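Local coordinates for hypothetical protein BSU32300 (Bacillus subtilis subsp. subtilis str. 168, PDB 1YLM), which probably acts as the RNase toxin of a putative type VII toxin-antitoxin system, probably neutralised by its cognate antitoxin YutD, at residues V4-I9 with Y132-L137; I71-V76 with E88-I93. One frame throughout, in Å; residues are numbered along the deposited sequence.

Interaction 1 (V4-I9 with Y132-L137); sequences VDRSKI and YLETEL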
loop_
_atom_site.group_PDB
_atom_site.type_symbol
_atom_site.label_atom_id
_atom_site.label_comp_id
_atom_site.label_asym_id
_atom_site.label_seq_id
_atom_site.Cartn_x
_atom_site.Cartn_y
_atom_site.Cartn_z
ATOM N N VAL A 4 17.988 -2.409 20.102
ATOM C CA VAL A 4 17.597 -2.663 18.728
ATOM C C VAL A 4 16.375 -3.579 18.736
ATOM O O VAL A 4 16.364 -4.592 19.442
ATOM C CB VAL A 4 18.785 -3.291 17.926
ATOM C CG1 VAL A 4 18.430 -3.497 16.442
ATOM C CG2 VAL A 4 20.040 -2.406 18.045
ATOM N N ASP A 5 15.348 -3.228 17.958
ATOM C CA ASP A 5 14.150 -4.069 17.866
ATOM C C ASP A 5 14.421 -5.284 16.970
ATOM O O ASP A 5 13.919 -5.415 15.847
ATOM C CB ASP A 5 12.926 -3.278 17.422
ATOM C CG ASP A 5 11.609 -4.031 17.690
ATOM O OD1 ASP A 5 11.613 -5.268 17.952
ATOM O OD2 ASP A 5 10.561 -3.373 17.620
ATOM N N ARG A 6 15.252 -6.173 17.483
ATOM C CA ARG A 6 15.809 -7.226 16.664
ATOM C C ARG A 6 14.751 -8.227 16.216
ATOM O O ARG A 6 14.819 -8.736 15.094
ATOM C CB ARG A 6 16.942 -7.944 17.419
ATOM C CG ARG A 6 17.757 -8.878 16.517
ATOM C CD ARG A 6 18.990 -9.455 17.253
ATOM N NE ARG A 6 19.817 -10.227 16.330
ATOM C CZ ARG A 6 21.080 -10.584 16.555
ATOM N NH1 ARG A 6 21.689 -10.252 17.694
ATOM N NH2 ARG A 6 21.737 -11.278 15.635
ATOM N N SER A 7 13.803 -8.520 17.099
ATOM C CA SER A 7 12.640 -9.374 16.760
ATOM C C SER A 7 11.862 -8.837 15.539
ATOM O O SER A 7 11.590 -9.576 14.596
ATOM C CB SER A 7 11.679 -9.450 17.951
ATOM O OG SER A 7 12.303 -10.111 19.023
ATOM N N LYS A 8 11.526 -7.553 15.580
ATOM C CA LYS A 8 10.809 -6.891 14.491
ATOM C C LYS A 8 11.612 -6.974 13.197
ATOM O O LYS A 8 11.064 -7.324 12.145
ATOM C CB LYS A 8 10.527 -5.426 14.852
ATOM C CG LYS A 8 9.690 -4.675 13.813
ATOM C CD LYS A 8 9.325 -3.290 14.314
ATOM C CE LYS A 8 8.469 -2.539 13.302
ATOM N NZ LYS A 8 9.234 -2.092 12.107
ATOM N N ILE A 9 12.908 -6.662 13.268
ATOM C CA ILE A 9 13.758 -6.630 12.077
ATOM C C ILE A 9 13.815 -8.033 11.493
ATOM O O ILE A 9 13.594 -8.235 10.297
ATOM C CB ILE A 9 15.199 -6.102 12.379
ATOM C CG1 ILE A 9 15.161 -4.624 12.804
ATOM C CG2 ILE A 9 16.129 -6.302 11.153
ATOM C CD1 ILE A 9 16.463 -4.115 13.435
ATOM N N TYR A 132 25.427 -7.240 10.045
ATOM C CA TYR A 132 25.558 -6.073 10.897
ATOM C C TYR A 132 25.044 -6.357 12.305
ATOM O O TYR A 132 25.726 -6.059 13.283
ATOM C CB TYR A 132 24.826 -4.874 10.289
ATOM C CG TYR A 132 25.271 -3.546 10.857
ATOM C CD1 TYR A 132 26.305 -2.819 10.260
ATOM C CD2 TYR A 132 24.665 -3.025 11.996
ATOM C CE1 TYR A 132 26.712 -1.587 10.788
ATOM C CE2 TYR A 132 25.056 -1.797 12.529
ATOM C CZ TYR A 132 26.078 -1.088 11.927
ATOM O OH TYR A 132 26.451 0.111 12.489
ATOM N N LEU A 133 23.857 -6.952 12.400
ATOM C CA LEU A 133 23.273 -7.348 13.681
ATOM C C LEU A 133 24.201 -8.295 14.454
ATOM O O LEU A 133 24.459 -8.102 15.647
ATOM C CB LEU A 133 21.901 -8.009 13.450
ATOM C CG LEU A 133 20.762 -7.077 13.007
ATOM C CD1 LEU A 133 19.504 -7.832 12.588
ATOM C CD2 LEU A 133 20.453 -6.068 14.120
ATOM N N GLU A 134 24.696 -9.314 13.763
ATOM C CA GLU A 134 25.567 -10.317 14.378
ATOM C C GLU A 134 26.880 -9.702 14.851
ATOM O O GLU A 134 27.358 -10.019 15.946
ATOM C CB GLU A 134 25.828 -11.457 13.401
ATOM C CG GLU A 134 24.605 -12.373 13.185
ATOM C CD GLU A 134 24.667 -13.152 11.872
ATOM O OE1 GLU A 134 25.691 -13.050 11.145
ATOM O OE2 GLU A 134 23.691 -13.874 11.562
ATOM N N THR A 135 27.446 -8.814 14.032
ATOM C CA THR A 135 28.706 -8.130 14.360
ATOM C C THR A 135 28.558 -7.192 15.552
ATOM O O THR A 135 29.422 -7.167 16.436
ATOM C CB THR A 135 29.289 -7.382 13.127
ATOM O OG1 THR A 135 29.521 -8.337 12.082
ATOM C CG2 THR A 135 30.600 -6.693 13.465
ATOM N N GLU A 136 27.449 -6.454 15.609
ATOM C CA GLU A 136 27.289 -5.431 16.626
ATOM C C GLU A 136 26.627 -5.920 17.912
ATOM O O GLU A 136 26.916 -5.394 18.986
ATOM C CB GLU A 136 26.544 -4.219 16.068
ATOM C CG GLU A 136 27.275 -3.511 14.941
ATOM C CD GLU A 136 28.632 -2.968 15.384
ATOM O OE1 GLU A 136 28.745 -2.495 16.533
ATOM O OE2 GLU A 136 29.582 -3.030 14.581
ATOM N N LEU A 137 25.750 -6.915 17.810
ATOM C CA LEU A 137 24.974 -7.383 18.960
ATOM C C LEU A 137 25.284 -8.835 19.331
ATOM O O LEU A 137 24.854 -9.325 20.381
ATOM C CB LEU A 137 23.465 -7.248 18.678
ATOM C CG LEU A 137 22.950 -5.902 18.155
ATOM C CD1 LEU A 137 21.484 -6.007 17.807
ATOM C CD2 LEU A 137 23.187 -4.781 19.155
#
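Arg6 NH1, which lies 3.6 Å from Leu137 CB, is gripped by two backbone carbonyls just beyond the helix that carries Leu137: it hydrogen-bonds to the O atoms of Gly138 and Ser141. On the same guanidinium, NE forms a salt bridge with Glu10, one helical turn on from Arg6. The side chain gets there by being stretched out, with CG anti to the backbone N (chi1 -169°) and the chain extended as far as NE, and it slides past Leu133 and Leu137 in the opposite sense to theirs. Leu133 CB sits over one face of the guanidinium, off towards its rim and 3.9 Å from Arg6 NH2. Glu134 comes instead at the edge with its aliphatic CG. The carboxylate of Glu134 stays apart, OE2 being 5.2 Å from Arg6 NH2, too far for a salt bridge, though the opposite charges may still attract weakly.

The rest of the contact is apolar. Val4 CB packs against Leu137 CD1 at 3.8 Å, and its CG2 lies near both methyls of that leucine. The two branches of Leu133 divide their work: CD2 meets Val4 CG1 at 4.0 Å, while CD1 meets Ile9 CG2, also at 4.0 Å. Met56 of helix 32-59 touches both Ile9 and Leu133 and so continues this apolar layer. Helix 6-23 begins here, with Asp5 as N-cap: its OD1 accepts from Lys8 N at 3.3 Å, the donor standing above the carboxylate plane.

Arg6 thus joins the start of the first helix to the residues following the last one by directed bonds, while Val4 in the lead-in packs on both leucines and Ile9 on Leu133. Glu10 balances the guanidinium charge, and together with the two carbonyl oxygens should restrict its rotation.

Interaction 2 (I71-V76 with E88-I93); sequences IMDILV and ELKKLI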
loop_
_atom_site.group_PDB
_atom_site.type_symbol
_atom_site.label_atom_id
_atom_site.label_comp_id
_atom_site.label_asym_id
_atom_site.label_seq_id
_atom_site.Cartn_x
_atom_site.Cartn_y
_atom_site.Cartn_z
ATOM N N ILE A 71 16.968 7.303 4.128
ATOM C CA ILE A 71 17.313 6.058 4.829
ATOM C C ILE A 71 18.505 5.303 4.234
ATOM O O ILE A 71 19.429 4.915 4.967
ATOM C CB ILE A 71 16.058 5.148 4.976
ATOM C CG1 ILE A 71 15.056 5.823 5.913
ATOM C CG2 ILE A 71 16.434 3.765 5.499
ATOM C CD1 ILE A 71 13.662 5.230 5.919
HETATM N N MSE A 72 18.509 5.111 2.912
HETATM C CA MSE A 72 19.544 4.282 2.278
HETATM C C MSE A 72 20.906 4.929 2.363
HETATM O O MSE A 72 21.907 4.258 2.592
HETATM C CB MSE A 72 19.218 3.979 0.810
HETATM C CG MSE A 72 17.988 3.110 0.615
HETATM SE SE MSE A 72 18.042 1.356 1.549
HETATM C CE MSE A 72 19.947 0.986 1.335
ATOM N N ASP A 73 20.926 6.241 2.166
ATOM C CA ASP A 73 22.145 7.027 2.257
ATOM C C ASP A 73 22.796 6.881 3.632
ATOM O O ASP A 73 24.007 6.767 3.740
ATOM C CB ASP A 73 21.841 8.495 1.943
ATOM C CG ASP A 73 21.533 8.724 0.456
ATOM O OD1 ASP A 73 21.964 7.894 -0.380
ATOM O OD2 ASP A 73 20.848 9.726 0.142
ATOM N N ILE A 74 21.979 6.842 4.671
ATOM C CA ILE A 74 22.494 6.668 6.037
ATOM C C ILE A 74 23.064 5.253 6.243
ATOM O O ILE A 74 24.170 5.089 6.779
ATOM C CB ILE A 74 21.420 7.047 7.091
ATOM C CG1 ILE A 74 21.137 8.563 7.040
ATOM C CG2 ILE A 74 21.875 6.593 8.501
ATOM C CD1 ILE A 74 19.730 8.937 7.494
ATOM N N LEU A 75 22.349 4.240 5.750
ATOM C CA LEU A 75 22.846 2.854 5.787
ATOM C C LEU A 75 24.155 2.686 5.013
ATOM O O LEU A 75 25.030 1.909 5.409
ATOM C CB LEU A 75 21.778 1.881 5.257
ATOM C CG LEU A 75 20.501 1.812 6.105
ATOM C CD1 LEU A 75 19.468 0.836 5.499
ATOM C CD2 LEU A 75 20.806 1.412 7.550
ATOM N N VAL A 76 24.295 3.431 3.918
ATOM C CA VAL A 76 25.547 3.451 3.167
ATOM C C VAL A 76 26.675 4.099 4.005
ATOM O O VAL A 76 27.749 3.513 4.149
ATOM C CB VAL A 76 25.369 4.151 1.789
ATOM C CG1 VAL A 76 26.711 4.423 1.128
ATOM C CG2 VAL A 76 24.491 3.285 0.875
ATOM N N GLU A 88 21.149 1.227 -5.994
ATOM C CA GLU A 88 20.218 0.280 -6.616
ATOM C C GLU A 88 18.903 0.201 -5.849
ATOM O O GLU A 88 17.826 0.299 -6.436
ATOM C CB GLU A 88 20.842 -1.103 -6.708
ATOM C CG GLU A 88 21.862 -1.237 -7.838
ATOM C CD GLU A 88 22.117 -2.673 -8.205
ATOM O OE1 GLU A 88 21.176 -3.341 -8.685
ATOM O OE2 GLU A 88 23.258 -3.141 -8.025
ATOM N N LEU A 89 18.994 0.039 -4.529
ATOM C CA LEU A 89 17.786 -0.039 -3.701
ATOM C C LEU A 89 16.991 1.264 -3.752
ATOM O O LEU A 89 15.764 1.239 -3.791
ATOM C CB LEU A 89 18.115 -0.473 -2.268
ATOM C CG LEU A 89 18.707 -1.899 -2.161
ATOM C CD1 LEU A 89 19.024 -2.275 -0.717
ATOM C CD2 LEU A 89 17.851 -2.979 -2.789
ATOM N N LYS A 90 17.684 2.397 -3.815
ATOM C CA LYS A 90 17.014 3.687 -3.972
ATOM C C LYS A 90 16.129 3.742 -5.230
ATOM O O LYS A 90 15.067 4.362 -5.216
ATOM C CB LYS A 90 18.025 4.831 -4.015
ATOM C CG LYS A 90 18.605 5.244 -2.649
ATOM C CD LYS A 90 19.863 6.108 -2.844
ATOM C CE LYS A 90 19.546 7.567 -2.736
ATOM N NZ LYS A 90 20.792 8.383 -2.895
ATOM N N LYS A 91 16.577 3.111 -6.312
ATOM C CA LYS A 91 15.824 3.141 -7.577
ATOM C C LYS A 91 14.487 2.406 -7.457
ATOM O O LYS A 91 13.486 2.847 -8.037
ATOM C CB LYS A 91 16.661 2.570 -8.731
ATOM C CG LYS A 91 17.882 3.433 -9.080
ATOM C CD LYS A 91 18.792 2.737 -10.103
ATOM C CE LYS A 91 20.025 3.628 -10.448
ATOM N NZ LYS A 91 19.651 5.027 -10.739
ATOM N N LEU A 92 14.463 1.313 -6.684
ATOM C CA LEU A 92 13.200 0.625 -6.388
ATOM C C LEU A 92 12.335 1.461 -5.463
ATOM O O LEU A 92 11.125 1.602 -5.682
ATOM C CB LEU A 92 13.418 -0.759 -5.752
ATOM C CG LEU A 92 12.114 -1.478 -5.332
ATOM C CD1 LEU A 92 11.163 -1.757 -6.519
ATOM C CD2 LEU A 92 12.441 -2.776 -4.604
ATOM N N ILE A 93 12.952 2.004 -4.411
ATOM C CA ILE A 93 12.235 2.824 -3.440
ATOM C C ILE A 93 11.521 4.018 -4.096
ATOM O O ILE A 93 10.434 4.427 -3.669
ATOM C CB ILE A 93 13.209 3.289 -2.311
ATOM C CG1 ILE A 93 13.594 2.075 -1.437
ATOM C CG2 ILE A 93 12.610 4.447 -1.491
ATOM C CD1 ILE A 93 14.853 2.267 -0.575
#
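Two bends in the side chain of Met72, a selenomethionine, at chi2 (-57°) and chi3 (-36°), fold it back so that different atoms meet different residues of helix 83-93, while a bend of Lys90 at chi3 (98°) carries its ammonium to Asp73. Met72 CB and CG run alongside the aliphatic part of Lys90 in the opposite direction, with CB 3.7 Å from Lys90 CG. The end methyl of Ile93 presses on the bend: its CD1 is 3.5 Å from Met72 CG, tighter than an ordinary carbon contact, and lies close to SE as well. Beyond the selenium, Met72 CE reaches Leu89 CD1 at 4.0 Å.

Towards the surface, Lys90 and Asp73 cross at nearly a right angle and form a salt bridge. Lys90 NZ donates to the syn lone pair of Asp73 OD1 at 2.8 Å and makes a weak second bond to OD2 at 3.3 Å. The polar pair thus borders the apolar cluster.

Segments 71-76 and 88-93 run nearly antiparallel, their axes 10.2 Å apart at closest approach, and pack against longer helices. Met72 also touches Ile49 of helix 32-59, and Leu89 packs on Ala121, Leu122 and Phe125 of helix 119-137. Ile93 lies about 5 Å, side chain to side chain, from Arg96, the active-site residue by similarity, at the start of helix 96-100.

From the N terminus, residues 4-9 open helix 6-23, and the chain then passes through helix 32-59 before reaching 71-76. Interaction 2 closes a short loop there, with only 11 residues between its segments, and joins two consecutive short helices. The chain continues through helices 96-100 and 108-117 to helix 119-137, whose end returns to the start of the chain in interaction 1. Interaction 2 is therefore nested inside the large loop closed by interaction 1. Their centres are 19 Å apart and they do not touch, but helix 32-59 touches side chains of both, and helix 119-137, whose end forms interaction 1, packs nearer its start against Leu89 of interaction 2.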